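Local coordinates for beta-1,4-exocellulase (Thermobifida fusca, PDB 4AVO), which probably hydrolyses cellulose from chain ends to release cellobiose, acting through the glycoside hydrolase family 6 catalytic domain that makes up this chain, at residues A[37-42]-A[352-357]; A[41-46]-A[81-86]; A[133-138]-A[183-188]. The protein carries 1 engineered substitution. All blocks are in the same frame, centred on the assembly; numbering follows the deposited sequence.

Seven parallel strands, running in chain order from 38-40 to 346-350, form the open barrel of this family 6 catalytic domain, and all three contacts sit among them or the loops that leave them. Interaction 1 joins the first strand to the loop after the last. Interaction 2 shares Asp-41 and Arg-42 with it and joins the loops after strands 38-40 and 75-81; interaction 3 follows along the chain, pairing 127-133 with 180-185. The centres lie about 12 to 14 Å apart. Trp-39 packs on Ile-135, and Glu-134 bonds to the segment 81-86. Together the contacts wall successive parts of the same sugar-binding cleft.

Interaction 1: residues A[37-42]-A[352-357]; sequences AVWLDR and VKPPGE. With BGC (beta-D-glucopyranose), chain B; BGC (beta-D-glucopyranose), chain C.
The side-chain nitrogen of Lys-353, whose own CA packs near CZ2 of Trp-39, is surrounded by four hydrogen-bond acceptors: O6 and O5 of the chain B glucose, O3 of the chain C glucose and Ser-358 O. With at most three hydrogens on NZ, at least one must be shared. Its shortest bond to the sugars, NZ to O6 of chain B, is 2.8 Å. The turn about CB-CG (chi2 69°) directs the otherwise straight lysine chain to the sugars. O6 of chain B is gripped a second time, donating a hydrogen bond to Glu-357 OE1 at 2.6 Å. Trp-39 supplies the apolar side of the same subsite. C6 of the chain B glucose stands over the middle of the indole, 3.4 Å above its plane, as expected of a CH-pi contact. The ring is fixed by its own N-H: Trp-39 NE1 reaches Val-352 O at 2.8 Å, almost straight (171°) and within the indole plane, although it meets the carbonyl from 46° above the carbonyl plane. Val-352 CG1 touches both Trp-39 CZ2 and Ala-37 CB at 4.0 Å, while Pro-354 CD lies 3.5 Å from Trp-39 NE1. Were Trp-39 an alanine, Val-352 O would probably lose its indole donor and the C5-C6 side of the sugar its platform. A backbone bond of Ala-37 with Trp-351 brings together the residues flanking strands 38-40 and 346-350; this junction, with a tryptophan, lysine and glutamate around one glucose, fits a glycone-side subsite of the family 6 barrel.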
loop_
_atom_site.group_PDB
_atom_site.type_symbol
_atom_site.label_atom_id
_atom_site.label_comp_id
_atom_site.label_asym_id
_atom_site.label_seq_id
_atom_site.Cartn_x
_atom_site.Cartn_y
_atom_site.Cartn_z
ATOM N N ALA A 37 -3.549 -8.351 5.225
ATOM C CA ALA A 37 -4.624 -8.237 4.241
ATOM C C ALA A 37 -4.570 -9.349 3.203
ATOM O O ALA A 37 -3.498 -9.863 2.869
ATOM C CB ALA A 37 -4.571 -6.874 3.561
ATOM N N VAL A 38 -5.742 -9.713 2.695
ATOM C CA VAL A 38 -5.870 -10.750 1.675
ATOM C C VAL A 38 -6.055 -10.079 0.312
ATOM O O VAL A 38 -6.996 -9.302 0.124
ATOM C CB VAL A 38 -7.058 -11.681 1.995
ATOM C CG1 VAL A 38 -7.363 -12.615 0.829
ATOM C CG2 VAL A 38 -6.777 -12.483 3.278
ATOM N N TRP A 39 -5.165 -10.375 -0.629
ATOM C CA TRP A 39 -5.192 -9.693 -1.919
ATOM C C TRP A 39 -5.942 -10.503 -2.958
ATOM O O TRP A 39 -5.701 -11.705 -3.118
ATOM C CB TRP A 39 -3.775 -9.420 -2.425
ATOM C CG TRP A 39 -3.005 -8.396 -1.635
ATOM C CD1 TRP A 39 -2.661 -8.464 -0.306
ATOM C CD2 TRP A 39 -2.442 -7.177 -2.132
ATOM N NE1 TRP A 39 -1.940 -7.347 0.053
ATOM C CE2 TRP A 39 -1.788 -6.543 -1.047
ATOM C CE3 TRP A 39 -2.436 -6.550 -3.387
ATOM C CZ2 TRP A 39 -1.128 -5.319 -1.181
ATOM C CZ3 TRP A 39 -1.771 -5.328 -3.520
ATOM C CH2 TRP A 39 -1.129 -4.727 -2.420
ATOM N N LEU A 40 -6.853 -9.842 -3.657
ATOM C CA LEU A 40 -7.534 -10.460 -4.782
ATOM C C LEU A 40 -6.888 -9.945 -6.063
ATOM O O LEU A 40 -7.395 -9.026 -6.705
ATOM C CB LEU A 40 -9.042 -10.176 -4.729
ATOM C CG LEU A 40 -9.783 -10.773 -3.523
ATOM C CD1 LEU A 40 -11.252 -10.380 -3.547
ATOM C CD2 LEU A 40 -9.658 -12.292 -3.454
ATOM N N ASP A 41 -5.748 -10.538 -6.412
ATOM C CA ASP A 41 -4.882 -10.022 -7.472
ATOM C C ASP A 41 -5.241 -10.517 -8.878
ATOM O O ASP A 41 -4.622 -10.108 -9.862
ATOM C CB ASP A 41 -3.413 -10.347 -7.155
ATOM C CG ASP A 41 -3.119 -11.846 -7.180
ATOM O OD1 ASP A 41 -4.068 -12.658 -7.102
ATOM O OD2 ASP A 41 -1.931 -12.210 -7.280
ATOM N N ARG A 42 -6.232 -11.401 -8.954
ATOM C CA ARG A 42 -6.692 -11.985 -10.214
ATOM C C ARG A 42 -8.155 -12.359 -10.070
ATOM O O ARG A 42 -8.643 -12.538 -8.956
ATOM C CB ARG A 42 -5.923 -13.269 -10.535
ATOM C CG ARG A 42 -4.436 -13.130 -10.726
ATOM C CD ARG A 42 -3.877 -14.346 -11.444
ATOM N NE ARG A 42 -4.260 -14.310 -12.855
ATOM C CZ ARG A 42 -3.769 -15.100 -13.805
ATOM N NH1 ARG A 42 -2.851 -16.021 -13.514
ATOM N NH2 ARG A 42 -4.203 -14.958 -15.054
ATOM N N VAL A 352 -0.742 -4.416 5.205
ATOM C CA VAL A 352 -1.524 -4.662 4.001
ATOM C C VAL A 352 -0.709 -5.502 3.033
ATOM O O VAL A 352 -1.134 -6.586 2.641
ATOM C CB VAL A 352 -2.013 -3.354 3.369
ATOM C CG1 VAL A 352 -2.723 -3.630 2.038
ATOM C CG2 VAL A 352 -2.968 -2.680 4.337
ATOM N N LYS A 353 0.464 -5.004 2.652
ATOM C CA LYS A 353 1.428 -5.847 1.958
ATOM C C LYS A 353 1.890 -6.925 2.946
ATOM O O LYS A 353 2.386 -6.598 4.018
ATOM C CB LYS A 353 2.621 -5.022 1.473
ATOM C CG LYS A 353 3.710 -5.851 0.777
ATOM C CD LYS A 353 3.254 -6.413 -0.568
ATOM C CE LYS A 353 4.359 -7.224 -1.221
ATOM N NZ LYS A 353 3.990 -7.701 -2.585
ATOM N N PRO A 354 1.699 -8.212 2.608
ATOM C CA PRO A 354 2.079 -9.250 3.571
ATOM C C PRO A 354 3.592 -9.461 3.581
ATOM O O PRO A 354 4.174 -9.747 2.528
ATOM C CB PRO A 354 1.357 -10.501 3.047
ATOM C CG PRO A 354 0.320 -9.980 2.070
ATOM C CD PRO A 354 0.981 -8.782 1.455
ATOM N N PRO A 355 4.238 -9.294 4.757
ATOM C CA PRO A 355 5.698 -9.431 4.830
ATOM C C PRO A 355 6.192 -10.776 4.303
ATOM O O PRO A 355 5.643 -11.827 4.657
ATOM C CB PRO A 355 5.984 -9.303 6.327
ATOM C CG PRO A 355 4.901 -8.408 6.813
ATOM C CD PRO A 355 3.674 -8.860 6.048
ATOM N N GLY A 356 7.214 -10.737 3.449
ATOM C CA GLY A 356 7.727 -11.951 2.820
ATOM C C GLY A 356 7.281 -12.130 1.376
ATOM O O GLY A 356 7.904 -12.874 0.618
ATOM N N GLU A 357 6.200 -11.462 0.989
ATOM C CA GLU A 357 5.773 -11.490 -0.413
ATOM C C GLU A 357 6.538 -10.451 -1.242
ATOM O O GLU A 357 6.603 -9.276 -0.880
ATOM C CB GLU A 357 4.247 -11.344 -0.518
ATOM C CG GLU A 357 3.548 -12.549 0.104
ATOM C CD GLU A 357 2.030 -12.511 0.039
ATOM O OE1 GLU A 357 1.455 -11.608 -0.609
ATOM O OE2 GLU A 357 1.418 -13.415 0.649
HETATM C C2 BGC B . 1.360 -8.463 -6.434
HETATM C C3 BGC B . 0.200 -9.385 -6.059
HETATM C C4 BGC B . 0.264 -9.777 -4.587
HETATM C C5 BGC B . 0.446 -8.525 -3.724
HETATM C C6 BGC B . 0.632 -8.853 -2.242
HETATM C C1 BGC B . 1.484 -7.262 -5.486
HETATM O O2 BGC B . 1.185 -8.042 -7.768
HETATM O O3 BGC B . 0.203 -10.542 -6.866
HETATM O O4 BGC B . -0.919 -10.460 -4.251
HETATM O O5 BGC B . 1.575 -7.783 -4.160
HETATM O O6 BGC B . 1.882 -9.487 -2.041
HETATM C C2 BGC C . 4.236 -3.080 -5.063
HETATM C C3 BGC C . 4.050 -4.614 -5.049
HETATM C C4 BGC C . 2.619 -5.090 -5.285
HETATM C C5 BGC C . 1.904 -4.016 -6.116
HETATM C C6 BGC C . 1.058 -3.123 -5.215
HETATM C C1 BGC C . 3.717 -2.352 -6.319
HETATM O O2 BGC C . 5.628 -2.905 -5.028
HETATM O O3 BGC C . 4.510 -5.138 -3.818
HETATM O O4 BGC C . 2.599 -6.408 -5.866
HETATM O O5 BGC C . 2.756 -3.208 -6.935
HETATM O O6 BGC C . 1.876 -2.151 -4.608
#

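Interaction 2: residues A[41-46]-A[81-86]; sequences DRIGAI and IYNLPG. With BGC (beta-D-glucopyranose), chain B; BGC (beta-D-glucopyranose), chain C.
Asp-41 and Tyr-82 meet where the chain leaves two adjacent parallel strands of the family 6 barrel, 38-40 and 75-81, and their loops form one wall of the sugar-binding cleft. The backbones approach through a CA-H...O contact, Asp-41 CA to Tyr-82 O at 3.5 Å with an angle of 153° at the hydrogen. Both side chains then reach toward the glucose of chain B. Asp-41 carries CG between its backbone N and carbonyl carbon (chi1 66°), and from there OD2 accepts the O3 hydroxyl of that glucose at 2.7 Å. Thr-53 OG1 bonds to the same OD2 and so helps to position it. The Tyr-82 ring, lying edge-to-face with Trp-39, has Asp-41 CB and sugar O2 at its rim, O2 being 3.6 Å from CE2. Tyr-82 OH is modelled 2.9 Å from C5 of the linked glucose of chain C, a doubtfully short approach from which no packing is inferred. One residue further on, Asn-83 swings its amide to the 41-46 segment. ND2 comes within 3.7 Å of Ile-43 N; both are donors, and both are satisfied by Glu-97 OE2, which thereby ties the two loops, while Glu-97 OE1 forms a salt bridge with Arg-42 NE. Two acceptors, Asp-41 O and Asn-83 OD1, face each other at 3.6 Å, and a water lies within bonding distance of both, 3.0 Å from Asp-41 O and 2.8 Å from Asn-83 OD1, though it has more acceptors in reach than hydrogens.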
loop_
_atom_site.group_PDB
_atom_site.type_symbol
_atom_site.label_atom_id
_atom_site.label_comp_id
_atom_site.label_asym_id
_atom_site.label_seq_id
_atom_site.Cartn_x
_atom_site.Cartn_y
_atom_site.Cartn_z
ATOM N N ASP A 41 -5.748 -10.538 -6.412
ATOM C CA ASP A 41 -4.882 -10.022 -7.472
ATOM C C ASP A 41 -5.241 -10.517 -8.878
ATOM O O ASP A 41 -4.622 -10.108 -9.862
ATOM C CB ASP A 41 -3.413 -10.347 -7.155
ATOM C CG ASP A 41 -3.119 -11.846 -7.180
ATOM O OD1 ASP A 41 -4.068 -12.658 -7.102
ATOM O OD2 ASP A 41 -1.931 -12.210 -7.280
ATOM N N ARG A 42 -6.232 -11.401 -8.954
ATOM C CA ARG A 42 -6.692 -11.985 -10.214
ATOM C C ARG A 42 -8.155 -12.359 -10.070
ATOM O O ARG A 42 -8.643 -12.538 -8.956
ATOM C CB ARG A 42 -5.923 -13.269 -10.535
ATOM C CG ARG A 42 -4.436 -13.130 -10.726
ATOM C CD ARG A 42 -3.877 -14.346 -11.444
ATOM N NE ARG A 42 -4.260 -14.310 -12.855
ATOM C CZ ARG A 42 -3.769 -15.100 -13.805
ATOM N NH1 ARG A 42 -2.851 -16.021 -13.514
ATOM N NH2 ARG A 42 -4.203 -14.958 -15.054
ATOM N N ILE A 43 -8.850 -12.502 -11.194
ATOM C CA ILE A 43 -10.206 -13.045 -11.177
ATOM C C ILE A 43 -10.210 -14.432 -10.529
ATOM O O ILE A 43 -11.100 -14.746 -9.735
ATOM C CB ILE A 43 -10.826 -13.080 -12.595
ATOM C CG1 ILE A 43 -11.184 -11.658 -13.041
ATOM C CG2 ILE A 43 -12.075 -13.952 -12.623
ATOM C CD1 ILE A 43 -11.301 -11.486 -14.558
ATOM N N GLY A 44 -9.201 -15.241 -10.852
ATOM C CA GLY A 44 -9.050 -16.580 -10.270
ATOM C C GLY A 44 -8.948 -16.622 -8.752
ATOM O O GLY A 44 -9.271 -17.637 -8.138
ATOM N N ALA A 45 -8.498 -15.527 -8.143
ATOM C CA ALA A 45 -8.377 -15.452 -6.683
ATOM C C ALA A 45 -9.742 -15.371 -5.990
ATOM O O ALA A 45 -9.849 -15.577 -4.776
ATOM C CB ALA A 45 -7.488 -14.262 -6.271
ATOM N N ILE A 46 -10.782 -15.066 -6.762
ATOM C CA ILE A 46 -12.123 -14.923 -6.205
ATOM C C ILE A 46 -12.666 -16.291 -5.772
ATOM O O ILE A 46 -13.076 -16.457 -4.622
ATOM C CB ILE A 46 -13.088 -14.183 -7.174
ATOM C CG1 ILE A 46 -12.563 -12.769 -7.475
ATOM C CG2 ILE A 46 -14.500 -14.114 -6.585
ATOM C CD1 ILE A 46 -13.224 -12.103 -8.694
ATOM N N ILE A 81 -8.548 -4.955 -3.234
ATOM C CA ILE A 81 -9.123 -4.973 -4.569
ATOM C C ILE A 81 -8.020 -4.469 -5.477
ATOM O O ILE A 81 -7.620 -3.308 -5.386
ATOM C CB ILE A 81 -10.377 -4.056 -4.636
ATOM C CG1 ILE A 81 -11.388 -4.438 -3.542
ATOM C CG2 ILE A 81 -11.004 -4.062 -6.042
ATOM C CD1 ILE A 81 -11.862 -5.918 -3.563
ATOM N N TYR A 82 -7.512 -5.349 -6.336
ATOM C CA TYR A 82 -6.282 -5.066 -7.069
ATOM C C TYR A 82 -6.253 -5.775 -8.424
ATOM O O TYR A 82 -5.494 -6.728 -8.633
ATOM C CB TYR A 82 -5.072 -5.459 -6.208
ATOM C CG TYR A 82 -3.731 -5.054 -6.777
ATOM C CD1 TYR A 82 -3.410 -3.708 -6.959
ATOM C CD2 TYR A 82 -2.774 -6.017 -7.110
ATOM C CE1 TYR A 82 -2.179 -3.328 -7.477
ATOM C CE2 TYR A 82 -1.538 -5.646 -7.629
ATOM C CZ TYR A 82 -1.255 -4.303 -7.811
ATOM O OH TYR A 82 -0.042 -3.922 -8.318
ATOM N N ASN A 83 -7.082 -5.302 -9.353
ATOM C CA ASN A 83 -7.118 -5.895 -10.683
ATOM C C ASN A 83 -7.642 -4.960 -11.769
ATOM O O ASN A 83 -8.309 -5.407 -12.703
ATOM C CB ASN A 83 -7.932 -7.201 -10.660
ATOM C CG ASN A 83 -7.572 -8.145 -11.809
ATOM O OD1 ASN A 83 -6.446 -8.144 -12.300
ATOM N ND2 ASN A 83 -8.527 -8.969 -12.218
ATOM N N LEU A 84 -7.330 -3.670 -11.668
ATOM C CA LEU A 84 -7.805 -2.708 -12.662
ATOM C C LEU A 84 -7.310 -3.053 -14.061
ATOM O O LEU A 84 -6.250 -3.665 -14.215
ATOM C CB LEU A 84 -7.345 -1.290 -12.335
ATOM C CG LEU A 84 -8.136 -0.459 -11.329
ATOM C CD1 LEU A 84 -7.317 0.752 -10.938
ATOM C CD2 LEU A 84 -9.520 -0.042 -11.868
ATOM N N PRO A 85 -8.085 -2.662 -15.085
ATOM C CA PRO A 85 -7.541 -2.687 -16.436
ATOM C C PRO A 85 -6.275 -1.834 -16.461
ATOM O O PRO A 85 -6.262 -0.747 -15.883
ATOM C CB PRO A 85 -8.640 -2.025 -17.274
ATOM C CG PRO A 85 -9.485 -1.268 -16.302
ATOM C CD PRO A 85 -9.439 -2.078 -15.038
ATOM N N GLY A 86 -5.214 -2.339 -17.086
ATOM C CA GLY A 86 -3.948 -1.607 -17.187
ATOM C C GLY A 86 -3.318 -1.328 -15.832
ATOM O O GLY A 86 -2.705 -0.278 -15.632
HETATM C C2 BGC B . 1.360 -8.463 -6.434
HETATM C C3 BGC B . 0.200 -9.385 -6.059
HETATM C C4 BGC B . 0.264 -9.777 -4.587
HETATM C C5 BGC B . 0.446 -8.525 -3.724
HETATM C C6 BGC B . 0.632 -8.853 -2.242
HETATM C C1 BGC B . 1.484 -7.262 -5.486
HETATM O O2 BGC B . 1.185 -8.042 -7.768
HETATM O O3 BGC B . 0.203 -10.542 -6.866
HETATM O O4 BGC B . -0.919 -10.460 -4.251
HETATM O O5 BGC B . 1.575 -7.783 -4.160
HETATM O O6 BGC B . 1.882 -9.487 -2.041
HETATM C C2 BGC C . 4.236 -3.080 -5.063
HETATM C C3 BGC C . 4.050 -4.614 -5.049
HETATM C C4 BGC C . 2.619 -5.090 -5.285
HETATM C C5 BGC C . 1.904 -4.016 -6.116
HETATM C C6 BGC C . 1.058 -3.123 -5.215
HETATM C C1 BGC C . 3.717 -2.352 -6.319
HETATM O O2 BGC C . 5.628 -2.905 -5.028
HETATM O O3 BGC C . 4.510 -5.138 -3.818
HETATM O O4 BGC C . 2.599 -6.408 -5.866
HETATM O O5 BGC C . 2.756 -3.208 -6.935
HETATM O O6 BGC C . 1.876 -2.151 -4.608
HETATM O O HOH W 1 -4.281 -9.813 -12.818
#

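Interaction 3: residues A[133-138]-A[183-188]; sequences IEIASL and YIDAAH. Engineered in segment 133-138: Ala-136 (natural residue Asp). With BGC (beta-D-glucopyranose), chain D.
The catalytic centre of the family 6 barrel is approached here: parallel strands 127-133 and 180-185 pair by way of Ile-133 and Ile-184, then part into loops that bear the position of the predicted proton donor, here the engineered Ala-136, and a predicted sugar-binding histidine. The last rung is uneven. Ile-133 N donates to Tyr-183 O at 2.8 Å, whereas the return bond, Asp-185 N to Ile-133 O, is weak at 3.4 Å. Beyond this rung the Asp-185 carboxylate lies between the two loops, against Ile-135. With CG opposite its backbone N (chi1 -179°), the side chain reaches the 134-136 backbone, and its CG lies against Ile-135 CA. Ile-135 CD1 lies 3.4 Å from Asp-185 OD1, which also has a weak bond to Thr-226 OG1. OD2 gathers the donors. Ala-187 N reaches it at 3.2 Å from 59° out of the carboxylate plane, closing an Asx turn, and Ala-136 N adds a weak bond across the contact. Two waters also donate to Asp-185 OD2, each at 2.7 Å; one of them links on to Glu-134 O and Ser-137 N, which ties the carboxylate to the bend of the loop. Ser-137 OG closes that bend by donating to Glu-134 O at 2.6 Å. Ala-136 replaces the natural aspartate. On the other loop His-188, at the N-cap of helix 189-192, donates from NE2 in its ring plane to O3 of the chain D glucose at 3.0 Å and 172°. Asp-185 OD2 thus takes three sound bonds, from Ala-187 N and the two waters, and a weak one from Ala-136 N, consistent with Asp-185 helping to set the backbone at the position of the natural acid.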
loop_
_atom_site.group_PDB
_atom_site.type_symbol
_atom_site.label_atom_id
_atom_site.label_comp_id
_atom_site.label_asym_id
_atom_site.label_seq_id
_atom_site.Cartn_x
_atom_site.Cartn_y
_atom_site.Cartn_z
ATOM N N ILE A 133 -8.909 -0.218 -1.804
ATOM C CA ILE A 133 -9.194 -0.047 -3.234
ATOM C C ILE A 133 -8.004 0.365 -4.102
ATOM O O ILE A 133 -7.536 1.505 -4.041
ATOM C CB ILE A 133 -10.376 0.940 -3.469
ATOM C CG1 ILE A 133 -11.536 0.652 -2.499
ATOM C CG2 ILE A 133 -10.817 0.911 -4.950
ATOM C CD1 ILE A 133 -12.191 -0.722 -2.644
ATOM N N GLU A 134 -7.523 -0.599 -4.885
ATOM C CA GLU A 134 -6.636 -0.379 -6.039
ATOM C C GLU A 134 -5.352 0.419 -5.795
ATOM O O GLU A 134 -5.234 1.602 -6.149
ATOM C CB GLU A 134 -7.430 0.147 -7.247
ATOM C CG GLU A 134 -8.505 -0.832 -7.739
ATOM C CD GLU A 134 -7.945 -2.093 -8.414
ATOM O OE1 GLU A 134 -6.737 -2.133 -8.745
ATOM O OE2 GLU A 134 -8.733 -3.045 -8.629
ATOM N N ILE A 135 -4.383 -0.279 -5.213
ATOM C CA ILE A 135 -3.057 0.252 -4.915
ATOM C C ILE A 135 -2.361 0.734 -6.178
ATOM O O ILE A 135 -2.489 0.105 -7.227
ATOM C CB ILE A 135 -2.174 -0.854 -4.259
ATOM C CG1 ILE A 135 -2.947 -1.597 -3.158
ATOM C CG2 ILE A 135 -0.849 -0.289 -3.752
ATOM C CD1 ILE A 135 -3.639 -0.690 -2.155
ATOM N N ALA A 136 -1.628 1.848 -6.072
ATOM C CA ALA A 136 -0.803 2.370 -7.169
ATOM C C ALA A 136 -1.594 2.558 -8.464
ATOM O O ALA A 136 -1.144 2.174 -9.550
ATOM C CB ALA A 136 0.426 1.473 -7.401
ATOM N N SER A 137 -2.784 3.139 -8.346
ATOM C CA SER A 137 -3.599 3.423 -9.519
ATOM C C SER A 137 -3.702 4.931 -9.751
ATOM O O SER A 137 -2.929 5.507 -10.516
ATOM C CB SER A 137 -4.989 2.776 -9.394
ATOM O OG SER A 137 -5.662 3.171 -8.204
ATOM N N LEU A 138 -4.638 5.575 -9.065
ATOM C CA LEU A 138 -4.917 6.996 -9.285
ATOM C C LEU A 138 -3.698 7.935 -9.244
ATOM O O LEU A 138 -3.583 8.802 -10.111
ATOM C CB LEU A 138 -6.029 7.482 -8.347
ATOM C CG LEU A 138 -7.360 6.736 -8.496
ATOM C CD1 LEU A 138 -8.352 7.232 -7.449
ATOM C CD2 LEU A 138 -7.942 6.892 -9.905
ATOM N N TYR A 183 -11.459 1.911 1.751
ATOM C CA TYR A 183 -10.358 2.857 1.863
ATOM C C TYR A 183 -9.681 3.002 0.505
ATOM O O TYR A 183 -9.298 2.010 -0.113
ATOM C CB TYR A 183 -9.355 2.393 2.921
ATOM C CG TYR A 183 -9.880 2.476 4.342
ATOM C CD1 TYR A 183 -10.793 1.535 4.824
ATOM C CD2 TYR A 183 -9.451 3.484 5.207
ATOM C CE1 TYR A 183 -11.273 1.598 6.123
ATOM C CE2 TYR A 183 -9.924 3.557 6.514
ATOM C CZ TYR A 183 -10.837 2.610 6.960
ATOM O OH TYR A 183 -11.316 2.664 8.245
ATOM N N ILE A 184 -9.558 4.244 0.038
ATOM C CA ILE A 184 -8.894 4.542 -1.229
ATOM C C ILE A 184 -7.387 4.598 -1.008
ATOM O O ILE A 184 -6.921 5.187 -0.035
ATOM C CB ILE A 184 -9.390 5.897 -1.821
ATOM C CG1 ILE A 184 -10.842 5.777 -2.300
ATOM C CG2 ILE A 184 -8.479 6.371 -2.952
ATOM C CD1 ILE A 184 -11.455 7.099 -2.786
ATOM N N ASP A 185 -6.621 3.982 -1.905
ATOM C CA ASP A 185 -5.171 4.051 -1.793
ATOM C C ASP A 185 -4.686 5.466 -2.106
ATOM O O ASP A 185 -5.104 6.073 -3.090
ATOM C CB ASP A 185 -4.500 3.032 -2.713
ATOM C CG ASP A 185 -2.994 3.072 -2.602
ATOM O OD1 ASP A 185 -2.447 2.417 -1.689
ATOM O OD2 ASP A 185 -2.367 3.788 -3.405
ATOM N N ALA A 186 -3.802 5.990 -1.264
ATOM C CA ALA A 186 -3.339 7.369 -1.409
ATOM C C ALA A 186 -1.816 7.479 -1.499
ATOM O O ALA A 186 -1.222 8.412 -0.949
ATOM C CB ALA A 186 -3.875 8.219 -0.271
ATOM N N ALA A 187 -1.200 6.528 -2.204
ATOM C CA ALA A 187 0.247 6.529 -2.436
ATOM C C ALA A 187 1.024 6.671 -1.117
ATOM O O ALA A 187 0.668 6.049 -0.121
ATOM C CB ALA A 187 0.626 7.644 -3.426
ATOM N N HIS A 188 2.087 7.471 -1.118
ATOM C CA HIS A 188 2.842 7.773 0.104
ATOM C C HIS A 188 3.542 9.121 -0.049
ATOM O O HIS A 188 3.516 9.713 -1.132
ATOM C CB HIS A 188 3.836 6.652 0.438
ATOM C CG HIS A 188 4.876 6.427 -0.615
ATOM N ND1 HIS A 188 6.154 6.928 -0.513
ATOM C CD2 HIS A 188 4.824 5.761 -1.795
ATOM C CE1 HIS A 188 6.848 6.582 -1.582
ATOM N NE2 HIS A 188 6.065 5.871 -2.375
HETATM C C2 BGC D . 7.111 6.727 -5.828
HETATM C C3 BGC D . 7.078 5.241 -6.140
HETATM C C4 BGC D . 6.185 4.966 -7.357
HETATM C C5 BGC D . 6.602 5.874 -8.520
HETATM C C6 BGC D . 5.631 5.774 -9.691
HETATM C C1 BGC D . 7.532 7.529 -7.052
HETATM O O2 BGC D . 8.017 6.958 -4.769
HETATM O O3 BGC D . 6.603 4.578 -4.996
HETATM O O4 BGC D . 6.381 3.635 -7.767
HETATM O O5 BGC D . 6.677 7.240 -8.147
HETATM O O6 BGC D . 6.253 6.265 -10.859
HETATM O O HOH W 2 -3.582 4.214 -5.801
HETATM O O HOH W 3 0.176 3.089 -3.945
#